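Local coordinates for protein putative (Helicobacter pylori, PDB 4O8S) that belongs to the nucleotidyltransferase superfamily and probably transfers nucleotidyl groups, at residues G58-K61 with S62-N66; Q214-H217 with K218-K222. All coordinates share one frame; numbering follows the deposited sequence.

Interaction 1. Residues G58-K61 with S62-N66; sequences GRVK and SAIPN
Ser62 N donates to Gly58 O at 2.9 Å with an N-H...O angle of 158°, the last well-formed i to i+4 bond before helix 56-63 runs out. Gly58 O takes a second donor, Lys61 NZ, also at 2.9 Å. That ammonium reaches back because CG sits between the backbone N and the carbonyl carbon (chi1 70°) and the chain bends again at chi2 and chi4, curling CG and CD past Ser62 N. It meets Gly58 O at a C=O...N angle of 111°, tilted from the carbonyl plane.

One residue on, the pattern tightens. Ala63 N bonds to Val60 O at 3.1 Å, an i to i+3 link made from above the carbonyl plane, while its i to i+4 bond to Arg59 O is weak. Ser62 OG donates to Arg59 O at 3.3 Å and has a weak bond with Asn19 of helix 4-19. Ile64 leaves helical geometry, its amide making weak bonds to Val60 O and Lys61 O.

Around this helix end, Ile64 CG1 lies 3.3 Å from Lys61 O, and Ile64 CD1 comes within 4.4 Å of Val60 CG1. Val60 also packs on Ile73, and Ile64 on Leu12 and Leu70, which ties the turn to helix 4-19 and strand 68-75. Arg59 points away from 62-66 and forms a salt bridge with Asp22.

The chemistry is that of a helix C-terminus: Lys61 adds a second donor to an already bonded Gly58 O, Ser62 OG supplements the weakly bonded Arg59 O, and the lysine charge would probably interact favourably with the carbonyl-rich end of the helix.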
loop_
_atom_site.group_PDB
_atom_site.type_symbol
_atom_site.label_atom_id
_atom_site.label_comp_id
_atom_site.label_asym_id
_atom_site.label_seq_id
_atom_site.Cartn_x
_atom_site.Cartn_y
_atom_site.Cartn_z
ATOM N N GLY A 58 9.700 2.865 21.618
ATOM C CA GLY A 58 10.947 2.177 21.912
ATOM C C GLY A 58 11.530 1.455 20.709
ATOM O O GLY A 58 12.725 1.572 20.419
ATOM N N ARG A 59 10.691 0.699 20.010
ATOM C CA ARG A 59 11.146 -0.020 18.824
ATOM C C ARG A 59 11.658 0.962 17.772
ATOM O O ARG A 59 12.704 0.742 17.149
ATOM C CB ARG A 59 10.019 -0.883 18.246
ATOM C CG ARG A 59 9.319 -1.780 19.261
ATOM C CD ARG A 59 10.285 -2.762 19.913
ATOM N NE ARG A 59 10.788 -3.720 18.939
ATOM C CZ ARG A 59 10.598 -5.036 19.002
ATOM N NH1 ARG A 59 9.930 -5.582 20.018
ATOM N NH2 ARG A 59 11.096 -5.813 18.044
ATOM N N VAL A 60 10.935 2.062 17.584
ATOM C CA VAL A 60 11.355 3.038 16.592
ATOM C C VAL A 60 12.726 3.617 16.928
ATOM O O VAL A 60 13.597 3.698 16.051
ATOM C CB VAL A 60 10.321 4.166 16.392
ATOM C CG1 VAL A 60 10.916 5.283 15.546
ATOM C CG2 VAL A 60 9.073 3.611 15.738
ATOM N N LYS A 61 12.935 4.004 18.187
ATOM C CA LYS A 61 14.236 4.552 18.569
ATOM C C LYS A 61 15.341 3.491 18.455
ATOM O O LYS A 61 16.438 3.779 17.986
ATOM C CB LYS A 61 14.190 5.218 19.954
ATOM C CG LYS A 61 14.020 4.273 21.135
ATOM C CD LYS A 61 15.367 3.855 21.759
ATOM C CE LYS A 61 15.166 3.019 23.033
ATOM N NZ LYS A 61 14.365 1.772 22.816
ATOM N N SER A 62 15.037 2.252 18.829
ATOM C CA SER A 62 16.041 1.196 18.751
ATOM C C SER A 62 16.235 0.706 17.305
ATOM O O SER A 62 17.161 -0.058 17.021
ATOM C CB SER A 62 15.695 0.034 19.695
ATOM O OG SER A 62 14.759 -0.853 19.106
ATOM N N ALA A 63 15.368 1.150 16.392
ATOM C CA ALA A 63 15.497 0.771 14.984
ATOM C C ALA A 63 16.369 1.741 14.188
ATOM O O ALA A 63 16.914 1.368 13.146
ATOM C CB ALA A 63 14.129 0.644 14.332
ATOM N N ILE A 64 16.472 2.987 14.656
ATOM C CA ILE A 64 17.215 4.021 13.931
ATOM C C ILE A 64 18.573 3.514 13.439
ATOM O O ILE A 64 19.406 3.086 14.243
ATOM C CB ILE A 64 17.448 5.287 14.788
ATOM C CG1 ILE A 64 16.122 5.805 15.353
ATOM C CG2 ILE A 64 18.116 6.367 13.952
ATOM C CD1 ILE A 64 15.075 6.126 14.285
ATOM N N PRO A 65 18.779 3.533 12.108
ATOM C CA PRO A 65 20.003 3.034 11.471
ATOM C C PRO A 65 21.060 4.124 11.385
ATOM O O PRO A 65 20.743 5.312 11.492
ATOM C CB PRO A 65 19.530 2.669 10.063
ATOM C CG PRO A 65 18.450 3.717 9.776
ATOM C CD PRO A 65 17.775 3.972 11.115
ATOM N N ASN A 66 22.308 3.721 11.189
ATOM C CA ASN A 66 23.402 4.674 11.097
ATOM C C ASN A 66 23.219 5.594 9.895
ATOM O O ASN A 66 22.788 5.153 8.834
ATOM C CB ASN A 66 24.733 3.928 11.027
ATOM C CG ASN A 66 25.930 4.846 11.211
ATOM O OD1 ASN A 66 26.793 4.937 10.335
ATOM N ND2 ASN A 66 25.985 5.531 12.351
#

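Interaction 2. Residues Q214-H217 with K218-K222; sequences QLIH and KKLEK
His217 and Glu221 stand side by side one turn apart on helix 202-231, and the histidine can be followed outward along Glu221. The backbone holds His217 CB 3.2 Å from Lys218 N. With CG anti to the backbone N (chi1 -177°), the ring swings out beside its own carbonyl, and His217 CG stays 3.9 Å from Lys218 N, which lies oblique to the ring. Farther out, His217 CE1 lies 4.0 Å from Glu221 CG. This Glu221 CG methylene sits over one ring face, 4.2 Å from the His217 ring centroid and 22° off the normal, in a CH-pi contact displaced toward the rim. At the tip, His217 NE2 remains 4.7 Å from Glu221 OE1, not in contact; the carboxylate is turned 27° from the ring plane. The His217 side chain also touches Lys173 of helix 166-176.

Along the backbone, Glu221 N bonds to His217 O at 3.1 Å, and Lys219 N to Leu215 O at 2.8 Å and nearly straight. Ile216 CG2 meets Leu220 CD1 at 4.0 Å; both residues pack on Ala169 of helix 166-176.

Ile216 and Leu220 thus give the helix an apolar side against helix 166-176, with mostly polar residues outside it. Should His217 be protonated, the nearby Glu221 carboxylate would probably stabilise the charge through space, while the contact itself is made by carbon against ring.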
loop_
_atom_site.group_PDB
_atom_site.type_symbol
_atom_site.label_atom_id
_atom_site.label_comp_id
_atom_site.label_asym_id
_atom_site.label_seq_id
_atom_site.Cartn_x
_atom_site.Cartn_y
_atom_site.Cartn_z
ATOM N N GLN A 214 -11.500 -6.810 -17.303
ATOM C CA GLN A 214 -12.425 -7.627 -18.075
ATOM C C GLN A 214 -11.877 -9.028 -18.225
ATOM O O GLN A 214 -12.583 -10.007 -17.965
ATOM C CB GLN A 214 -12.641 -7.036 -19.471
ATOM C CG GLN A 214 -13.412 -5.736 -19.495
ATOM C CD GLN A 214 -13.984 -5.437 -20.869
ATOM O OE1 GLN A 214 -13.684 -6.134 -21.849
ATOM N NE2 GLN A 214 -14.820 -4.405 -20.949
ATOM N N LEU A 215 -10.617 -9.113 -18.651
ATOM C CA LEU A 215 -9.960 -10.395 -18.898
ATOM C C LEU A 215 -9.911 -11.250 -17.650
ATOM O O LEU A 215 -10.262 -12.436 -17.684
ATOM C CB LEU A 215 -8.527 -10.193 -19.393
ATOM C CG LEU A 215 -8.280 -10.278 -20.901
ATOM C CD1 LEU A 215 -8.876 -9.073 -21.574
ATOM C CD2 LEU A 215 -6.792 -10.383 -21.210
ATOM N N ILE A 216 -9.438 -10.645 -16.560
ATOM C CA ILE A 216 -9.302 -11.350 -15.286
ATOM C C ILE A 216 -10.666 -11.889 -14.866
ATOM O O ILE A 216 -10.806 -13.065 -14.541
ATOM C CB ILE A 216 -8.698 -10.419 -14.199
ATOM C CG1 ILE A 216 -7.254 -10.059 -14.577
ATOM C CG2 ILE A 216 -8.744 -11.079 -12.815
ATOM C CD1 ILE A 216 -6.677 -8.843 -13.847
ATOM N N HIS A 217 -11.677 -11.034 -14.904
ATOM C CA HIS A 217 -13.015 -11.463 -14.554
ATOM C C HIS A 217 -13.522 -12.583 -15.481
ATOM O O HIS A 217 -14.191 -13.513 -15.035
ATOM C CB HIS A 217 -13.969 -10.273 -14.573
ATOM C CG HIS A 217 -15.359 -10.622 -14.145
ATOM N ND1 HIS A 217 -16.411 -10.702 -15.033
ATOM C CD2 HIS A 217 -15.866 -10.930 -12.927
ATOM C CE1 HIS A 217 -17.509 -11.035 -14.377
ATOM N NE2 HIS A 217 -17.208 -11.183 -13.099
ATOM N N LYS A 218 -13.177 -12.496 -16.762
ATOM C CA LYS A 218 -13.610 -13.473 -17.758
ATOM C C LYS A 218 -12.973 -14.825 -17.510
ATOM O O LYS A 218 -13.658 -15.851 -17.493
ATOM C CB LYS A 218 -13.259 -12.984 -19.169
ATOM C CG LYS A 218 -13.627 -13.942 -20.306
ATOM C CD LYS A 218 -13.263 -13.323 -21.665
ATOM C CE LYS A 218 -13.591 -14.249 -22.841
ATOM N NZ LYS A 218 -13.205 -13.662 -24.170
ATOM N N LYS A 219 -11.656 -14.830 -17.338
ATOM C CA LYS A 219 -10.945 -16.057 -17.013
ATOM C C LYS A 219 -11.555 -16.764 -15.794
ATOM O O LYS A 219 -11.764 -17.983 -15.819
ATOM C CB LYS A 219 -9.463 -15.778 -16.757
ATOM C CG LYS A 219 -8.709 -17.003 -16.259
ATOM C CD LYS A 219 -7.323 -16.658 -15.700
ATOM C CE LYS A 219 -6.313 -16.359 -16.808
ATOM N NZ LYS A 219 -4.936 -16.888 -16.501
ATOM N N LEU A 220 -11.836 -15.992 -14.741
ATOM C CA LEU A 220 -12.355 -16.531 -13.480
ATOM C C LEU A 220 -13.737 -17.159 -13.668
ATOM O O LEU A 220 -14.053 -18.179 -13.054
ATOM C CB LEU A 220 -12.405 -15.435 -12.400
ATOM C CG LEU A 220 -11.038 -14.971 -11.856
ATOM C CD1 LEU A 220 -11.129 -13.680 -11.019
ATOM C CD2 LEU A 220 -10.392 -16.083 -11.055
ATOM N N GLU A 221 -14.559 -16.539 -14.514
ATOM C CA GLU A 221 -15.854 -17.101 -14.889
ATOM C C GLU A 221 -15.696 -18.423 -15.641
ATOM O O GLU A 221 -16.284 -19.434 -15.253
ATOM C CB GLU A 221 -16.626 -16.114 -15.758
ATOM C CG GLU A 221 -17.178 -14.925 -15.013
ATOM C CD GLU A 221 -18.630 -15.116 -14.638
ATOM O OE1 GLU A 221 -19.503 -14.608 -15.377
ATOM O OE2 GLU A 221 -18.896 -15.777 -13.607
ATOM N N LYS A 222 -14.913 -18.404 -16.720
ATOM C CA LYS A 222 -14.615 -19.614 -17.487
ATOM C C LYS A 222 -14.069 -20.730 -16.591
ATOM O O LYS A 222 -14.449 -21.892 -16.737
ATOM C CB LYS A 222 -13.635 -19.316 -18.635
ATOM C CG LYS A 222 -12.794 -20.523 -19.063
ATOM C CD LYS A 222 -12.183 -20.349 -20.452
ATOM C CE LYS A 222 -11.157 -19.216 -20.496
ATOM N NZ LYS A 222 -9.988 -19.446 -19.589
#

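Overall arrangement
Both contacts are local: interaction 1 spans the end of a short helix and the turn after it, interaction 2 lies wholly within one helix. They lie on opposite sides of the chain's centre, their own centres about 46 Å apart and without touching. Interaction 1 is partly buried, set against helix 4-19 and strand 68-75 of the mixed sheet. Interaction 2 is a surface contact midway along the long C-terminal helix 202-231, leaning on helix 166-176. The bonding follows from these places: at 58-66 the backbone pattern shifts and weakens and side-chain donors join in, whereas at 214-222 the i to i+4 bonds run regularly and the side chains meet through carbon atoms.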